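Local structure of 2',5'-phosphodiesterase 12 (Homo sapiens, 4Z0V) at residues Y149-R162 with H418-H430. The protein belongs to the endonuclease/exonuclease/phosphatase family and couples an N-terminal E-set domain to a DNase I-like domain with a bound magnesium ion. Numbering follows the deposited sequence. Where two conformers were deposited one is given.
Sequences YPYCAPYALELDYR and HQALPSVSHPSDH
Y149 meets D429 beside the magnesium site of the DNase I-like domain. The side chain of D429 lies about 4 Å from the magnesium ion. Y149 OH donates to D429 OD2 at 2.9 Å, from above the carboxylate plane; ring and carboxylate stand 87° apart. P422 follows a cis peptide bond. Its CD lies over one face of the Y149 ring, 3.8 Å from the centroid, a CH-pi contact. L157 CD2 touches P422 CG at 3.7 Å. With CG between its backbone N and carbonyl carbon (chi1 47°), the Y151 ring is set against 418-421. A420 CB sits over one ring face, and Y151 OH donates to L421 O at 2.6 Å. That hydroxyl also bonds to G385 N. V424 CG1 packs on A153, A156 and Y155. Y161 OH reaches V424 O at 2.6 Å, in the carbonyl plane on a lone pair. The R162 chain bends about CG-CD (chi3 -58°), bringing P427 O to the guanidinium edge, in plane. NH2 donates a nearly straight hydrogen bond to P427 O (2.9 Å), and NE donates to L157 O. L134 O and I133 O take further guanidinium bonds. The Y151, Y161 and R162 bonds join 149-162 to the loop before S428-D429-H430, the Ser-Asp-His motif characteristic of the endonuclease/exonuclease/phosphatase fold.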
ATOM      1  N   TYR A 149       4.317  15.229 -14.729  1.00 14.46           N
ATOM      2  CA  TYR A 149       2.903  14.979 -14.995  1.00 14.44           C
ATOM      3  C   TYR A 149       2.200  16.239 -15.552  1.00 18.87           C
ATOM      4  O   TYR A 149       1.145  16.616 -15.045  1.00 17.68           O
ATOM      5  CB  TYR A 149       2.226  14.503 -13.683  1.00 13.65           C
ATOM      6  CG  TYR A 149       3.041  13.530 -12.851  1.00 15.51           C
ATOM      7  CD1 TYR A 149       3.392  12.278 -13.349  1.00 15.79           C
ATOM      8  CD2 TYR A 149       3.432  13.850 -11.549  1.00 16.47           C
ATOM      9  CE1 TYR A 149       4.102  11.360 -12.572  1.00 13.73           C
ATOM     10  CE2 TYR A 149       4.152  12.942 -10.765  1.00 17.28           C
ATOM     11  CZ  TYR A 149       4.489  11.702 -11.287  1.00 18.73           C
ATOM     12  OH  TYR A 149       5.210  10.802 -10.538  1.00 17.74           O
ATOM     13  N   PRO A 150       2.717  16.875 -16.637  1.00 18.32           N
ATOM     14  CA  PRO A 150       2.075  18.117 -17.124  1.00 17.83           C
ATOM     15  C   PRO A 150       0.669  17.904 -17.687  1.00 21.24           C
ATOM     16  O   PRO A 150      -0.148  18.837 -17.682  1.00 23.14           O
ATOM     17  CB  PRO A 150       3.037  18.607 -18.208  1.00 19.38           C
ATOM     18  CG  PRO A 150       3.780  17.380 -18.663  1.00 24.19           C
ATOM     19  CD  PRO A 150       3.936  16.561 -17.410  1.00 20.29           C
ATOM     20  N   TYR A 151       0.378  16.663 -18.105  1.00 18.01           N
ATOM     21  CA  TYR A 151      -0.893  16.206 -18.656  1.00 16.43           C
ATOM     22  C   TYR A 151      -1.969  16.034 -17.588  1.00 19.74           C
ATOM     23  O   TYR A 151      -3.138  15.863 -17.926  1.00 18.40           O
ATOM     24  CB  TYR A 151      -0.694  14.863 -19.396  1.00 17.19           C
ATOM     25  CG  TYR A 151       0.110  13.839 -18.612  1.00 15.98           C
ATOM     26  CD1 TYR A 151      -0.473  13.094 -17.589  1.00 16.28           C
ATOM     27  CD2 TYR A 151       1.462  13.632 -18.881  1.00 16.31           C
ATOM     28  CE1 TYR A 151       0.267  12.172 -16.853  1.00 15.43           C
ATOM     29  CE2 TYR A 151       2.217  12.725 -18.138  1.00 16.24           C
ATOM     30  CZ  TYR A 151       1.617  12.006 -17.117  1.00 18.66           C
ATOM     31  OH  TYR A 151       2.343  11.060 -16.439  1.00 15.20           O
ATOM     32  N   CYS A 152      -1.585  16.013 -16.307  1.00 15.79           N
ATOM     33  CA  CYS A 152      -2.537  15.772 -15.231  1.00 15.65           C
ATOM     34  C   CYS A 152      -3.125  17.083 -14.767  1.00 22.12           C
ATOM     35  O   CYS A 152      -2.402  18.052 -14.642  1.00 23.02           O
ATOM     36  CB  CYS A 152      -1.853  15.030 -14.082  1.00 15.53           C
ATOM     37  SG  CYS A 152      -2.963  14.595 -12.722  1.00 19.18           S
ATOM     38  N   ALA A 153      -4.421  17.117 -14.498  1.00 19.98           N
ATOM     39  CA  ALA A 153      -5.038  18.331 -13.950  1.00 20.23           C
ATOM     40  C   ALA A 153      -4.346  18.668 -12.616  1.00 24.84           C
ATOM     41  O   ALA A 153      -4.249  17.783 -11.769  1.00 24.18           O
ATOM     42  CB  ALA A 153      -6.522  18.101 -13.741  1.00 20.65           C
ATOM     43  N   PRO A 154      -3.760  19.871 -12.432  1.00 22.56           N
ATOM     44  CA  PRO A 154      -3.059  20.161 -11.174  1.00 22.30           C
ATOM     45  C   PRO A 154      -3.877  19.848  -9.916  1.00 23.83           C
ATOM     46  O   PRO A 154      -3.296  19.343  -8.962  1.00 23.49           O
ATOM     47  CB  PRO A 154      -2.771  21.658 -11.284  1.00 25.13           C
ATOM     48  CG  PRO A 154      -2.606  21.868 -12.769  1.00 29.38           C
ATOM     49  CD  PRO A 154      -3.666  21.016 -13.369  1.00 25.14           C
ATOM     50  N   TYR A 155      -5.206  20.087  -9.922  1.00 20.42           N
ATOM     51  CA  TYR A 155      -6.043  19.795  -8.752  1.00 18.72           C
ATOM     52  C   TYR A 155      -6.015  18.296  -8.435  1.00 20.07           C
ATOM     53  O   TYR A 155      -6.131  17.925  -7.268  1.00 18.72           O
ATOM     54  CB  TYR A 155      -7.508  20.300  -8.902  1.00 20.16           C
ATOM     55  CG  TYR A 155      -8.411  19.508  -9.833  1.00 22.33           C
ATOM     56  CD1 TYR A 155      -9.118  18.400  -9.376  1.00 23.70           C
ATOM     57  CD2 TYR A 155      -8.616  19.912 -11.148  1.00 24.53           C
ATOM     58  CE1 TYR A 155      -9.963  17.682 -10.217  1.00 24.14           C
ATOM     59  CE2 TYR A 155      -9.497  19.230 -11.988  1.00 25.23           C
ATOM     60  CZ  TYR A 155     -10.163  18.112 -11.517  1.00 28.29           C
ATOM     61  OH  TYR A 155     -11.017  17.429 -12.339  1.00 28.83           O
ATOM     62  N   ALA A 156      -5.891  17.450  -9.468  1.00 16.07           N
ATOM     63  CA  ALA A 156      -5.880  15.984  -9.309  1.00 16.28           C
ATOM     64  C   ALA A 156      -4.545  15.466  -8.760  1.00 18.54           C
ATOM     65  O   ALA A 156      -4.459  14.286  -8.447  1.00 18.20           O
ATOM     66  CB  ALA A 156      -6.204  15.299 -10.625  1.00 16.46           C
ATOM     67  N   LEU A 157      -3.506  16.315  -8.665  1.00 16.74           N
ATOM     68  CA  LEU A 157      -2.203  15.921  -8.087  1.00 17.95           C
ATOM     69  C   LEU A 157      -2.147  16.203  -6.608  1.00 21.32           C
ATOM     70  O   LEU A 157      -1.313  15.642  -5.894  1.00 21.37           O
ATOM     71  CB  LEU A 157      -1.045  16.693  -8.747  1.00 18.40           C
ATOM     72  CG  LEU A 157      -0.367  16.045  -9.917  1.00 22.98           C
ATOM     73  CD1 LEU A 157       0.637  17.020 -10.526  1.00 22.39           C
ATOM     74  CD2 LEU A 157       0.319  14.729  -9.509  1.00 26.47           C
ATOM     75  N   GLU A 158      -2.979  17.157  -6.166  1.00 16.47           N
ATOM     76  CA  GLU A 158      -3.088  17.620  -4.793  1.00 17.24           C
ATOM     77  C   GLU A 158      -3.402  16.473  -3.857  1.00 18.87           C
ATOM     78  O   GLU A 158      -4.220  15.622  -4.209  1.00 17.63           O
ATOM     79  CB  GLU A 158      -4.194  18.678  -4.711  1.00 19.77           C
ATOM     80  CG  GLU A 158      -3.890  19.890  -5.583  1.00 34.09           C
ATOM     81  CD  GLU A 158      -3.677  21.180  -4.822  1.00 61.76           C
ATOM     82  OE1 GLU A 158      -4.646  21.677  -4.204  1.00 68.90           O
ATOM     83  OE2 GLU A 158      -2.545  21.711  -4.872  1.00 58.62           O
ATOM     84  N   LEU A 159      -2.759  16.458  -2.678  1.00 15.64           N
ATOM     85  CA  LEU A 159      -2.906  15.367  -1.727  1.00 17.16           C
ATOM     86  C   LEU A 159      -4.358  15.060  -1.317  1.00 21.41           C
ATOM     87  O   LEU A 159      -4.741  13.884  -1.346  1.00 20.57           O
ATOM     88  CB  LEU A 159      -2.039  15.574  -0.466  1.00 18.77           C
ATOM     89  CG  LEU A 159      -1.908  14.315   0.448  1.00 24.18           C
ATOM     90  CD1 LEU A 159      -1.478  13.060  -0.350  1.00 24.51           C
ATOM     91  CD2 LEU A 159      -0.954  14.568   1.588  1.00 25.62           C
ATOM     92  N   ASP A 160      -5.143  16.072  -0.956  1.00 17.70           N
ATOM     93  CA  ASP A 160      -6.517  15.876  -0.494  1.00 17.58           C
ATOM     94  C   ASP A 160      -7.391  15.183  -1.568  1.00 20.51           C
ATOM     95  O   ASP A 160      -8.146  14.271  -1.230  1.00 19.59           O
ATOM     96  CB  ASP A 160      -7.150  17.202  -0.043  1.00 20.66           C
ATOM     97  CG  ASP A 160      -6.593  17.760   1.269  1.00 43.08           C
ATOM     98  OD1 ASP A 160      -6.238  16.951   2.164  1.00 43.25           O
ATOM     99  OD2 ASP A 160      -6.547  19.004   1.414  1.00 56.39           O
ATOM    100  N   TYR A 161      -7.225  15.554  -2.853  1.00 15.37           N
ATOM    101  CA  TYR A 161      -7.963  14.915  -3.936  1.00 13.21           C
ATOM    102  C   TYR A 161      -7.543  13.431  -4.078  1.00 14.61           C
ATOM    103  O   TYR A 161      -8.392  12.516  -4.082  1.00 12.19           O
ATOM    104  CB  TYR A 161      -7.726  15.671  -5.263  1.00 13.18           C
ATOM    105  CG  TYR A 161      -8.538  15.107  -6.409  1.00 13.19           C
ATOM    106  CD1 TYR A 161      -8.017  14.116  -7.241  1.00 14.24           C
ATOM    107  CD2 TYR A 161      -9.828  15.562  -6.664  1.00 15.02           C
ATOM    108  CE1 TYR A 161      -8.758  13.602  -8.310  1.00 12.67           C
ATOM    109  CE2 TYR A 161     -10.568  15.077  -7.747  1.00 16.21           C
ATOM    110  CZ  TYR A 161     -10.019  14.113  -8.581  1.00 19.02           C
ATOM    111  OH  TYR A 161     -10.759  13.639  -9.644  1.00 19.44           O
ATOM    112  N   ARG A 162      -6.234  13.198  -4.261  1.00 11.63           N
ATOM    113  CA  ARG A 162      -5.702  11.833  -4.434  1.00 10.52           C
ATOM    114  C   ARG A 162      -6.067  10.924  -3.243  1.00 12.11           C
ATOM    115  O   ARG A 162      -6.377   9.755  -3.460  1.00 12.71           O
ATOM    116  CB  ARG A 162      -4.193  11.870  -4.635  1.00 10.67           C
ATOM    117  CG  ARG A 162      -3.846  12.504  -5.975  1.00 14.93           C
ATOM    118  CD  ARG A 162      -2.456  12.147  -6.498  1.00 15.47           C
ATOM    119  NE  ARG A 162      -1.424  12.529  -5.548  1.00 12.88           N
ATOM    120  CZ  ARG A 162      -0.643  11.681  -4.892  1.00 17.56           C
ATOM    121  NH1 ARG A 162       0.284  12.135  -4.064  1.00 13.36           N
ATOM    122  NH2 ARG A 162      -0.782  10.367  -5.063  1.00 12.02           N
ATOM    123  N   HIS A 418      -6.498  10.551 -20.122  1.00 20.25           N
ATOM    124  CA  HIS A 418      -5.891  11.848 -19.839  1.00 19.64           C
ATOM    125  C   HIS A 418      -4.366  11.747 -20.037  1.00 18.77           C
ATOM    126  O   HIS A 418      -3.564  12.224 -19.229  1.00 15.52           O
ATOM    127  CB  HIS A 418      -6.308  12.297 -18.421  1.00 20.47           C
ATOM    128  CG  HIS A 418      -7.791  12.252 -18.214  1.00 24.02           C
ATOM    129  ND1 HIS A 418      -8.618  13.263 -18.682  1.00 26.26           N
ATOM    130  CD2 HIS A 418      -8.553  11.312 -17.606  1.00 25.76           C
ATOM    131  CE1 HIS A 418      -9.847  12.904 -18.351  1.00 25.53           C
ATOM    132  NE2 HIS A 418      -9.861  11.740 -17.704  1.00 25.84           N
ATOM    133  N   GLN A 419      -3.993  11.133 -21.181  1.00 17.08           N
ATOM    134  CA  GLN A 419      -2.663  10.830 -21.698  1.00 16.12           C
ATOM    135  C   GLN A 419      -1.981   9.721 -20.882  1.00 18.88           C
ATOM    136  O   GLN A 419      -1.650   8.677 -21.428  1.00 17.59           O
ATOM    137  CB  GLN A 419      -1.748  12.068 -21.809  1.00 17.70           C
ATOM    138  CG  GLN A 419      -0.416  11.696 -22.472  1.00 22.50           C
ATOM    139  CD  GLN A 419       0.630  12.761 -22.411  1.00 33.98           C
ATOM    140  OE1 GLN A 419       0.348  13.950 -22.547  1.00 32.73           O
ATOM    141  NE2 GLN A 419       1.877  12.338 -22.271  1.00 34.93           N
ATOM    142  N   ALA A 420      -1.746   9.957 -19.590  1.00 14.19           N
ATOM    143  CA  ALA A 420      -1.068   8.974 -18.755  1.00 13.79           C
ATOM    144  C   ALA A 420      -1.487   9.181 -17.314  1.00 15.41           C
ATOM    145  O   ALA A 420      -2.517   9.837 -17.050  1.00 13.64           O
ATOM    146  CB  ALA A 420       0.452   9.099 -18.922  1.00 14.28           C
ATOM    147  N   LEU A 421      -0.699   8.630 -16.381  1.00 12.86           N
ATOM    148  CA  LEU A 421      -1.051   8.682 -14.960  1.00 11.28           C
ATOM    149  C   LEU A 421      -0.092   9.577 -14.159  1.00 13.09           C
ATOM    150  O   LEU A 421       1.064   9.741 -14.536  1.00 13.97           O
ATOM    151  CB  LEU A 421      -1.026   7.249 -14.386  1.00 10.97           C
ATOM    152  CG  LEU A 421      -1.835   6.176 -15.160  1.00 13.65           C
ATOM    153  CD1 LEU A 421      -1.618   4.812 -14.556  1.00 13.07           C
ATOM    154  CD2 LEU A 421      -3.308   6.525 -15.242  1.00 15.77           C
ATOM    155  N   PRO A 422      -0.514  10.122 -13.015  1.00 11.09           N
ATOM    156  CA  PRO A 422      -1.874  10.087 -12.451  1.00 11.31           C
ATOM    157  C   PRO A 422      -2.822  10.937 -13.289  1.00 15.53           C
ATOM    158  O   PRO A 422      -2.387  11.599 -14.236  1.00 14.59           O
ATOM    159  CB  PRO A 422      -1.681  10.643 -11.039  1.00 14.00           C
ATOM    160  CG  PRO A 422      -0.497  11.543 -11.141  1.00 18.90           C
ATOM    161  CD  PRO A 422       0.395  10.953 -12.200  1.00 13.47           C
ATOM    162  N   SER A 423      -4.116  10.882 -12.957  1.00 13.39           N
ATOM    163  CA  SER A 423      -5.139  11.643 -13.654  1.00 13.13           C
ATOM    164  C   SER A 423      -6.271  11.983 -12.704  1.00 16.54           C
ATOM    165  O   SER A 423      -6.314  11.512 -11.546  1.00 14.51           O
ATOM    166  CB  SER A 423      -5.671  10.837 -14.835  1.00 15.03           C
ATOM    167  OG  SER A 423      -6.511   9.796 -14.361  1.00 15.84           O
ATOM    168  N   VAL A 424      -7.276  12.684 -13.241  1.00 13.88           N
ATOM    169  CA  VAL A 424      -8.490  12.960 -12.475  1.00 13.15           C
ATOM    170  C   VAL A 424      -9.213  11.638 -12.084  1.00 15.63           C
ATOM    171  O   VAL A 424     -10.007  11.647 -11.156  1.00 15.36           O
ATOM    172  CB  VAL A 424      -9.450  13.886 -13.284  1.00 16.96           C
ATOM    173  CG1 VAL A 424      -8.823  15.260 -13.502  1.00 15.81           C
ATOM    174  CG2 VAL A 424      -9.846  13.256 -14.624  1.00 16.78           C
ATOM    175  N   SER A 425      -8.915  10.509 -12.772  1.00 11.45           N
ATOM    176  CA  SER A 425      -9.588   9.246 -12.539  0.50 11.26           C
ATOM    177  C   SER A 425      -8.683   8.187 -11.901  1.00 14.05           C
ATOM    178  O   SER A 425      -9.137   7.078 -11.656  1.00 12.15           O
ATOM    179  CB  SER A 425     -10.135   8.719 -13.867  0.50 13.71           C
ATOM    180  OG  SER A 425     -11.058   9.651 -14.408  0.50 17.91           O
ATOM    181  N   HIS A 426      -7.407   8.520 -11.646  1.00 13.00           N
ATOM    182  CA  HIS A 426      -6.434   7.551 -11.136  1.00 10.95           C
ATOM    183  C   HIS A 426      -5.417   8.274 -10.250  1.00 14.82           C
ATOM    184  O   HIS A 426      -4.702   9.155 -10.728  1.00 14.58           O
ATOM    185  CB  HIS A 426      -5.754   6.875 -12.334  1.00 11.28           C
ATOM    186  CG  HIS A 426      -4.960   5.683 -11.924  1.00 14.27           C
ATOM    187  ND1 HIS A 426      -5.519   4.431 -11.888  1.00 16.14           N
ATOM    188  CD2 HIS A 426      -3.689   5.612 -11.465  1.00 15.52           C
ATOM    189  CE1 HIS A 426      -4.572   3.621 -11.439  1.00 14.82           C
ATOM    190  NE2 HIS A 426      -3.446   4.284 -11.187  1.00 15.09           N
ATOM    191  N   PRO A 427      -5.362   7.924  -8.945  1.00  9.81           N
ATOM    192  CA  PRO A 427      -4.581   8.737  -7.999  1.00  9.67           C
ATOM    193  C   PRO A 427      -3.089   8.447  -7.848  1.00 14.08           C
ATOM    194  O   PRO A 427      -2.485   8.925  -6.888  1.00 14.98           O
ATOM    195  CB  PRO A 427      -5.300   8.455  -6.672  1.00 12.02           C
ATOM    196  CG  PRO A 427      -5.717   6.977  -6.818  1.00 15.56           C
ATOM    197  CD  PRO A 427      -6.206   6.924  -8.236  1.00 12.37           C
ATOM    198  N   SER A 428      -2.487   7.672  -8.736  1.00 10.57           N
ATOM    199  CA  SER A 428      -1.050   7.398  -8.596  1.00  9.57           C
ATOM    200  C   SER A 428      -0.438   7.287  -9.991  1.00 12.42           C
ATOM    201  O   SER A 428      -1.181   7.214 -10.956  1.00 10.70           O
ATOM    202  CB  SER A 428      -0.846   6.098  -7.807  1.00 13.03           C
ATOM    203  OG  SER A 428       0.532   5.742  -7.820  1.00 10.47           O
ATOM    204  N   ASP A 429       0.896   7.267 -10.109  1.00 10.98           N
ATOM    205  CA  ASP A 429       1.512   6.990 -11.404  1.00 10.74           C
ATOM    206  C   ASP A 429       1.648   5.462 -11.567  1.00 13.95           C
ATOM    207  O   ASP A 429       2.001   4.984 -12.639  1.00 11.88           O
ATOM    208  CB  ASP A 429       2.855   7.716 -11.583  1.00 11.19           C
ATOM    209  CG  ASP A 429       3.911   7.519 -10.514  1.00 16.88           C
ATOM    210  OD1 ASP A 429       3.558   7.115  -9.390  1.00 14.80           O
ATOM    211  OD2 ASP A 429       5.056   7.924 -10.746  1.00 23.50           O
ATOM    212  N   HIS A 430       1.353   4.698 -10.495  1.00 10.63           N
ATOM    213  CA  HIS A 430       1.327   3.233 -10.529  1.00 10.65           C
ATOM    214  C   HIS A 430      -0.109   2.737 -10.481  1.00 13.92           C
ATOM    215  O   HIS A 430      -1.014   3.485 -10.123  1.00 13.24           O
ATOM    216  CB  HIS A 430       2.114   2.635  -9.355  1.00 10.62           C
ATOM    217  CG  HIS A 430       3.596   2.796  -9.452  1.00 13.07           C
ATOM    218  ND1 HIS A 430       4.429   1.700  -9.656  1.00 15.26           N
ATOM    219  CD2 HIS A 430       4.355   3.900  -9.301  1.00 15.35           C
ATOM    220  CE1 HIS A 430       5.667   2.180  -9.658  1.00 14.90           C
ATOM    221  NE2 HIS A 430       5.675   3.501  -9.449  1.00 15.38           N
TER
HETATM  222  O   HOH W   1      -6.043  14.322 -15.539  1.00 16.68           O
HETATM  223  O   HOH W   2      -5.685  11.731  -8.818  1.00 15.82           O